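Local structure of LAIR1 ecotodomain from MGD21 antibody (Homo sapiens, 7JZK) at residues Phe24-Pro29 with Gln33-Glu38; Arg77-Tyr80 with Trp86-Gln89. The protein is a LAIR1 immunoglobulin-like domain, inserted in an antibody, that binds a Plasmodium RIFIN V2 domain and so probably lets the antibody recognise infected cells. All coordinates share one frame; numbering follows the deposited sequence.

In the fold
Both contacts lie within one immunoglobulin domain, but they join different elements. Contact 1 spans the interior of the sandwich: residues 24-29 belong to one sheet and 33-38 to the other, and the two meet through apolar side chains, a cysteine methylene over an aromatic face and that ring's edge against the main chain. Contact 2 is buried too, yet lies farther from the chain's centre; it pairs 77-80 with 86-89 within one hairpin and mixes a backbone hydrogen bond with polar and aliphatic packing beside the RIFIN chain. The disulfide between Cys-26 and Cys-78 ties the two contacts together, and strand 34-38 runs next to strand 74-82, with Arg-36 N probably hydrogen-bonded to Ile-79 O.

Contact 1 (Phe24-Pro29 with Gln33-Glu38); sequences FVCRGP and QTFRLE
The sulfur of Cys-26 has several groups around it: it is joined to Cys-78 in a disulfide, lies obliquely to the Phe-35 ring with SG 4.9 Å from the centroid, and has Leu-37 CD1 4.4 Å away. With SG beside the backbone N (chi1 -67°), the sulfur turns toward Leu-37, while the methylene is the part that meets the aromatic face. Cys-26 CB sits over that face, offset toward the rim, 3.6 Å from the centroid of the Phe-35 ring in a CH-pi contact. It is closest to the CD2-CE2 side, with CB only 3.3 Å from Phe-35 CE2. The ring's far end reaches the main chain, where Phe-35 CZ has Gly-28 N 3.5 Å away in the plane of the ring; glycine suits this place because, having no side chain, it lets the main chain come up to the edge of Phe-35 beside Pro-29. Farther along, the branched end of Leu-37 fills the space beside Phe-24, CD1 approaching Phe-24 CB at 4.2 Å.

No hydrogen bond links the two strands, whose axes pass 8.6 Å apart at 134°, consistent with strands that belong to opposite sheets. Alternation along each strand turns Phe-24, Cys-26, Phe-35 and Leu-37 inward and sends Val-25 and Arg-36 the other way. Many immunoglobulin domains place a core tryptophan against the disulfide, and Phe-35 probably takes a comparable place here. The chemistry is that of an apolar, buried core: dispersion, one aromatic face and a covalent cross-link hold the sheets together, without directional polar bonds between the segments.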
ATOM      1  N   PHE A  24      -7.680  -8.091 -15.443  1.00 53.01           N
ATOM      2  CA  PHE A  24      -8.849  -7.385 -14.944  1.00 50.78           C
ATOM      3  C   PHE A  24      -8.935  -6.056 -15.667  1.00 47.63           C
ATOM      4  O   PHE A  24      -7.976  -5.280 -15.659  1.00 48.13           O
ATOM      5  CB  PHE A  24      -8.745  -7.156 -13.433  1.00 48.57           C
ATOM      6  CG  PHE A  24      -8.703  -8.420 -12.639  1.00 44.52           C
ATOM      7  CD1 PHE A  24      -7.501  -8.952 -12.232  1.00 45.53           C
ATOM      8  CD2 PHE A  24      -9.864  -9.101 -12.350  1.00 47.54           C
ATOM      9  CE1 PHE A  24      -7.451 -10.130 -11.529  1.00 44.73           C
ATOM     10  CE2 PHE A  24      -9.830 -10.272 -11.636  1.00 45.23           C
ATOM     11  CZ  PHE A  24      -8.616 -10.794 -11.231  1.00 46.24           C
ATOM     12  N   VAL A  25     -10.093  -5.795 -16.263  1.00 53.88           N
ATOM     13  CA  VAL A  25     -10.377  -4.579 -17.021  1.00 53.02           C
ATOM     14  C   VAL A  25     -11.393  -3.768 -16.234  1.00 48.16           C
ATOM     15  O   VAL A  25     -12.505  -4.244 -15.953  1.00 41.71           O
ATOM     16  CB  VAL A  25     -10.900  -4.889 -18.434  1.00 56.62           C
ATOM     17  CG1 VAL A  25     -11.029  -3.605 -19.247  1.00 53.31           C
ATOM     18  CG2 VAL A  25      -9.991  -5.901 -19.139  1.00 52.31           C
ATOM     19  N   CYS A  26     -10.983  -2.572 -15.840  1.00 47.17           N
ATOM     20  CA  CYS A  26     -11.809  -1.635 -15.101  1.00 50.84           C
ATOM     21  C   CYS A  26     -12.280  -0.545 -16.050  1.00 53.63           C
ATOM     22  O   CYS A  26     -11.462   0.075 -16.740  1.00 51.36           O
ATOM     23  CB  CYS A  26     -11.014  -1.026 -13.951  1.00 49.11           C
ATOM     24  SG  CYS A  26     -10.576  -2.188 -12.683  1.00 57.29           S
ATOM     25  N   ARG A  27     -13.588  -0.330 -16.105  1.00 54.51           N
ATOM     26  CA  ARG A  27     -14.163   0.657 -17.009  1.00 54.47           C
ATOM     27  C   ARG A  27     -14.960   1.688 -16.238  1.00 49.29           C
ATOM     28  O   ARG A  27     -15.723   1.346 -15.327  1.00 45.31           O
ATOM     29  CB  ARG A  27     -15.023   0.009 -18.078  1.00 52.42           C
ATOM     30  CG  ARG A  27     -14.176  -0.573 -19.189  1.00 59.51           C
ATOM     31  CD  ARG A  27     -15.018  -1.009 -20.355  1.00 65.07           C
ATOM     32  NE  ARG A  27     -14.606  -2.304 -20.900  1.00 70.24           N
ATOM     33  CZ  ARG A  27     -14.774  -3.484 -20.307  1.00 79.28           C
ATOM     34  NH1 ARG A  27     -14.360  -4.590 -20.916  1.00 80.40           N
ATOM     35  NH2 ARG A  27     -15.337  -3.571 -19.105  1.00 84.78           N
ATOM     36  N   GLY A  28     -14.742   2.946 -16.614  1.00 48.75           N
ATOM     37  CA  GLY A  28     -15.462   4.071 -16.076  1.00 54.37           C
ATOM     38  C   GLY A  28     -15.708   5.144 -17.131  1.00 58.93           C
ATOM     39  O   GLY A  28     -15.660   4.898 -18.352  1.00 56.42           O
ATOM     40  N   PRO A  29     -16.022   6.351 -16.666  1.00 50.75           N
ATOM     41  CA  PRO A  29     -16.292   7.469 -17.574  1.00 62.70           C
ATOM     42  C   PRO A  29     -14.985   8.043 -18.111  1.00 64.67           C
ATOM     43  O   PRO A  29     -13.893   7.614 -17.735  1.00 66.05           O
ATOM     44  CB  PRO A  29     -17.015   8.475 -16.671  1.00 58.79           C
ATOM     45  CG  PRO A  29     -16.385   8.229 -15.307  1.00 51.60           C
ATOM     46  CD  PRO A  29     -16.143   6.740 -15.252  1.00 45.66           C
ATOM     47  N   GLN A  33      -8.777   9.896 -13.543  1.00 50.10           N
ATOM     48  CA  GLN A  33      -7.383  10.150 -13.203  1.00 52.30           C
ATOM     49  C   GLN A  33      -6.693   8.870 -12.773  1.00 49.73           C
ATOM     50  O   GLN A  33      -5.645   8.511 -13.317  1.00 52.66           O
ATOM     51  CB  GLN A  33      -7.296  11.179 -12.092  1.00 50.25           C
ATOM     52  CG  GLN A  33      -8.113  12.398 -12.367  1.00 45.73           C
ATOM     53  CD  GLN A  33      -7.858  13.451 -11.341  1.00 54.32           C
ATOM     54  OE1 GLN A  33      -6.831  13.426 -10.646  1.00 60.41           O
ATOM     55  NE2 GLN A  33      -8.793  14.381 -11.211  1.00 53.98           N
ATOM     56  N   THR A  34      -7.301   8.139 -11.841  1.00 47.21           N
ATOM     57  CA  THR A  34      -6.686   6.927 -11.335  1.00 51.41           C
ATOM     58  C   THR A  34      -7.731   5.827 -11.222  1.00 47.65           C
ATOM     59  O   THR A  34      -8.842   6.059 -10.738  1.00 48.43           O
ATOM     60  CB  THR A  34      -6.058   7.155  -9.953  1.00 46.24           C
ATOM     61  OG1 THR A  34      -5.324   8.383  -9.944  1.00 53.07           O
ATOM     62  CG2 THR A  34      -5.082   6.080  -9.685  1.00 55.39           C
ATOM     63  N   PHE A  35      -7.352   4.629 -11.645  1.00 42.80           N
ATOM     64  CA  PHE A  35      -8.099   3.415 -11.357  1.00 46.70           C
ATOM     65  C   PHE A  35      -7.390   2.661 -10.239  1.00 45.96           C
ATOM     66  O   PHE A  35      -6.167   2.497 -10.288  1.00 43.27           O
ATOM     67  CB  PHE A  35      -8.167   2.520 -12.586  1.00 47.71           C
ATOM     68  CG  PHE A  35      -9.482   2.530 -13.250  1.00 50.34           C
ATOM     69  CD1 PHE A  35      -9.629   3.092 -14.503  1.00 56.45           C
ATOM     70  CD2 PHE A  35     -10.588   2.030 -12.603  1.00 56.45           C
ATOM     71  CE1 PHE A  35     -10.869   3.119 -15.121  1.00 57.81           C
ATOM     72  CE2 PHE A  35     -11.814   2.050 -13.197  1.00 54.67           C
ATOM     73  CZ  PHE A  35     -11.962   2.593 -14.464  1.00 55.64           C
ATOM     74  N   ARG A  36      -8.148   2.174  -9.256  1.00 42.85           N
ATOM     75  CA  ARG A  36      -7.617   1.350  -8.175  1.00 42.15           C
ATOM     76  C   ARG A  36      -8.340   0.011  -8.174  1.00 41.70           C
ATOM     77  O   ARG A  36      -9.578  -0.035  -8.074  1.00 42.68           O
ATOM     78  CB  ARG A  36      -7.794   2.037  -6.822  1.00 41.79           C
ATOM     79  CG  ARG A  36      -7.696   1.150  -5.595  1.00 40.48           C
ATOM     80  CD  ARG A  36      -7.629   2.006  -4.327  1.00 37.79           C
ATOM     81  NE  ARG A  36      -6.542   2.983  -4.367  1.00 36.57           N
ATOM     82  CZ  ARG A  36      -6.283   3.857  -3.392  1.00 36.84           C
ATOM     83  NH1 ARG A  36      -7.035   3.883  -2.291  1.00 32.95           N
ATOM     84  NH2 ARG A  36      -5.269   4.708  -3.509  1.00 37.27           N
ATOM     85  N   LEU A  37      -7.559  -1.067  -8.241  1.00 39.30           N
ATOM     86  CA  LEU A  37      -8.054  -2.434  -8.214  1.00 40.42           C
ATOM     87  C   LEU A  37      -7.872  -2.972  -6.809  1.00 41.59           C
ATOM     88  O   LEU A  37      -6.741  -3.014  -6.309  1.00 43.95           O
ATOM     89  CB  LEU A  37      -7.321  -3.298  -9.228  1.00 35.56           C
ATOM     90  CG  LEU A  37      -7.600  -4.788  -9.146  1.00 38.13           C
ATOM     91  CD1 LEU A  37      -8.971  -5.104  -9.750  1.00 38.55           C
ATOM     92  CD2 LEU A  37      -6.504  -5.469  -9.947  1.00 34.22           C
ATOM     93  N   GLU A  38      -8.993  -3.268  -6.177  1.00 38.28           N
ATOM     94  CA  GLU A  38      -8.974  -3.686  -4.770  1.00 39.26           C
ATOM     95  C   GLU A  38      -9.234  -5.173  -4.653  1.00 42.35           C
ATOM     96  O   GLU A  38      -9.885  -5.730  -5.519  1.00 44.45           O
ATOM     97  CB  GLU A  38     -10.047  -2.931  -3.998  1.00 33.99           C
ATOM     98  CG  GLU A  38      -9.731  -1.498  -3.647  1.00 33.70           C
ATOM     99  CD  GLU A  38     -10.844  -0.898  -2.810  1.00 34.82           C
ATOM    100  OE1 GLU A  38     -10.812   0.304  -2.551  1.00 31.49           O
ATOM    101  OE2 GLU A  38     -11.738  -1.646  -2.420  1.00 33.63           O
TER

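Contact 2 (Arg77-Tyr80 with Trp86-Gln89)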
ATOM      1  N   ARG A  77     -12.259  -5.783  -7.292  1.00 42.21           N
ATOM      2  CA  ARG A  77     -13.259  -4.795  -7.705  1.00 41.94           C
ATOM      3  C   ARG A  77     -12.555  -3.493  -8.069  1.00 39.16           C
ATOM      4  O   ARG A  77     -11.399  -3.277  -7.715  1.00 40.05           O
ATOM      5  CB  ARG A  77     -14.310  -4.560  -6.619  1.00 34.96           C
ATOM      6  CG  ARG A  77     -13.883  -3.595  -5.539  1.00 34.60           C
ATOM      7  CD  ARG A  77     -14.948  -3.516  -4.491  1.00 32.02           C
ATOM      8  NE  ARG A  77     -14.527  -2.739  -3.329  1.00 30.92           N
ATOM      9  CZ  ARG A  77     -15.335  -2.453  -2.305  1.00 33.42           C
ATOM     10  NH1 ARG A  77     -16.597  -2.881  -2.311  1.00 35.26           N
ATOM     11  NH2 ARG A  77     -14.898  -1.728  -1.285  1.00 33.66           N
ATOM     12  N   CYS A  78     -13.259  -2.627  -8.783  1.00 35.86           N
ATOM     13  CA  CYS A  78     -12.653  -1.395  -9.264  1.00 37.03           C
ATOM     14  C   CYS A  78     -13.236  -0.188  -8.554  1.00 37.60           C
ATOM     15  O   CYS A  78     -14.372  -0.197  -8.066  1.00 36.72           O
ATOM     16  CB  CYS A  78     -12.824  -1.206 -10.779  1.00 40.34           C
ATOM     17  SG  CYS A  78     -12.360  -2.633 -11.801  1.00 64.78           S
ATOM     18  N   ILE A  79     -12.418   0.849  -8.478  1.00 42.94           N
ATOM     19  CA  ILE A  79     -12.889   2.145  -8.027  1.00 44.57           C
ATOM     20  C   ILE A  79     -12.023   3.176  -8.727  1.00 44.51           C
ATOM     21  O   ILE A  79     -10.853   2.932  -9.013  1.00 44.21           O
ATOM     22  CB  ILE A  79     -12.835   2.266  -6.486  1.00 42.98           C
ATOM     23  CG1 ILE A  79     -13.475   3.567  -6.006  1.00 38.65           C
ATOM     24  CG2 ILE A  79     -11.423   2.165  -5.997  1.00 36.05           C
ATOM     25  CD1 ILE A  79     -13.488   3.683  -4.513  1.00 35.22           C
ATOM     26  N   TYR A  80     -12.601   4.311  -9.065  1.00 43.44           N
ATOM     27  CA  TYR A  80     -11.808   5.283  -9.786  1.00 42.18           C
ATOM     28  C   TYR A  80     -11.946   6.629  -9.113  1.00 39.74           C
ATOM     29  O   TYR A  80     -12.873   6.871  -8.332  1.00 39.30           O
ATOM     30  CB  TYR A  80     -12.192   5.369 -11.264  1.00 44.04           C
ATOM     31  CG  TYR A  80     -13.578   5.890 -11.531  1.00 49.22           C
ATOM     32  CD1 TYR A  80     -14.633   5.014 -11.726  1.00 48.78           C
ATOM     33  CD2 TYR A  80     -13.831   7.257 -11.621  1.00 46.62           C
ATOM     34  CE1 TYR A  80     -15.884   5.470 -11.980  1.00 47.42           C
ATOM     35  CE2 TYR A  80     -15.084   7.722 -11.864  1.00 45.84           C
ATOM     36  CZ  TYR A  80     -16.113   6.830 -12.044  1.00 51.48           C
ATOM     37  OH  TYR A  80     -17.389   7.296 -12.301  1.00 48.21           O
ATOM     38  N   TRP A  86     -13.517  10.003  -4.966  1.00 46.91           N
ATOM     39  CA  TRP A  86     -13.563   8.605  -5.328  1.00 47.09           C
ATOM     40  C   TRP A  86     -14.990   8.292  -5.744  1.00 41.02           C
ATOM     41  O   TRP A  86     -15.942   8.783  -5.137  1.00 41.01           O
ATOM     42  CB  TRP A  86     -13.168   7.727  -4.136  1.00 41.88           C
ATOM     43  CG  TRP A  86     -11.714   7.647  -3.887  1.00 38.95           C
ATOM     44  CD1 TRP A  86     -11.032   8.181  -2.828  1.00 38.02           C
ATOM     45  CD2 TRP A  86     -10.752   6.949  -4.675  1.00 37.08           C
ATOM     46  NE1 TRP A  86      -9.697   7.882  -2.929  1.00 39.80           N
ATOM     47  CE2 TRP A  86      -9.499   7.120  -4.052  1.00 37.86           C
ATOM     48  CE3 TRP A  86     -10.825   6.203  -5.853  1.00 37.47           C
ATOM     49  CZ2 TRP A  86      -8.326   6.576  -4.572  1.00 35.22           C
ATOM     50  CZ3 TRP A  86      -9.661   5.665  -6.371  1.00 39.40           C
ATOM     51  CH2 TRP A  86      -8.431   5.853  -5.729  1.00 36.82           C
ATOM     52  N   SER A  87     -15.140   7.466  -6.765  1.00 39.86           N
ATOM     53  CA  SER A  87     -16.441   6.940  -7.120  1.00 36.56           C
ATOM     54  C   SER A  87     -16.847   5.830  -6.154  1.00 44.80           C
ATOM     55  O   SER A  87     -16.055   5.375  -5.323  1.00 48.96           O
ATOM     56  CB  SER A  87     -16.398   6.393  -8.523  1.00 41.83           C
ATOM     57  OG  SER A  87     -15.599   5.250  -8.503  1.00 44.35           O
ATOM     58  N   GLU A  88     -18.098   5.393  -6.247  1.00 46.01           N
ATOM     59  CA  GLU A  88     -18.502   4.199  -5.521  1.00 42.02           C
ATOM     60  C   GLU A  88     -17.864   2.978  -6.166  1.00 43.75           C
ATOM     61  O   GLU A  88     -17.527   2.983  -7.352  1.00 47.32           O
ATOM     62  CB  GLU A  88     -20.018   4.053  -5.513  1.00 41.67           C
ATOM     63  CG  GLU A  88     -20.759   5.389  -5.495  1.00 63.85           C
ATOM     64  CD  GLU A  88     -21.283   5.827  -6.881  1.00 80.27           C
ATOM     65  OE1 GLU A  88     -22.521   5.870  -7.068  1.00 76.84           O
ATOM     66  OE2 GLU A  88     -20.467   6.146  -7.778  1.00 61.61           O
ATOM     67  N   GLN A  89     -17.625   1.954  -5.359  1.00 38.72           N
ATOM     68  CA  GLN A  89     -16.936   0.775  -5.862  1.00 42.95           C
ATOM     69  C   GLN A  89     -17.847  -0.011  -6.797  1.00 35.46           C
ATOM     70  O   GLN A  89     -19.071   0.038  -6.695  1.00 36.73           O
ATOM     71  CB  GLN A  89     -16.472  -0.119  -4.704  1.00 36.20           C
ATOM     72  CG  GLN A  89     -15.679   0.609  -3.643  1.00 31.50           C
ATOM     73  CD  GLN A  89     -16.591   1.176  -2.590  1.00 36.92           C
ATOM     74  OE1 GLN A  89     -17.808   1.216  -2.778  1.00 41.17           O
ATOM     75  NE2 GLN A  89     -16.027   1.587  -1.461  1.00 38.62           N
TER
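Gln-89 lays its side chain over one face of the Arg-77 guanidinium. Its CB starts the contact, 3.5 Å from Arg-77 CZ. The next atom is the closest: CG stands over the centre of the flat group, 3.4 Å from Arg-77 CZ. A bend at chi2 (89°) then turns the amide out over the NH2 side of the guanidinium, bringing CD near Arg-77 NH2 and placing NE2 3.5 Å from that same NH2. The two planes are 23° apart, so this is a stack of flat groups; a glutamine offers both the methylenes and the planar amide for it. Arg-77 suits the other side because its long, extended chain reaches under Gln-89 while NE makes a salt bridge to Glu-38.

Beyond Gln-89, Ile-79 fills the middle of the contact. Its CG1, anti to the backbone N, runs toward the other segment, and CD1 comes beside Gln-89 CG at 3.9 Å. CG1 and CG2 both meet the indole, CG1 3.7 Å from Trp-86 CE3 and CG2 near Trp-86 CZ3. At the far end Ser-87 N donates an almost straight hydrogen bond (175°) to Tyr-80 O, 2.8 Å long. The small Ser-87 side chain fits over the Tyr-80 ring, with CB 3.6 Å from the ring centroid in a CH-pi contact, while the phenol OH hydrogen-bonds to Pro-4 O.

Residues 86-89 thus run alongside residues 77-80 of strand 74-82 as an irregular piece of the returning hairpin arm. Along its other edge strand 74-82 pairs with strand 34-38, whose Arg-36 touches both Ile-79 and Trp-86, and the RIFIN chain packs on Ile-79, Trp-86 and Gln-89, its Phe-105 meeting the indole.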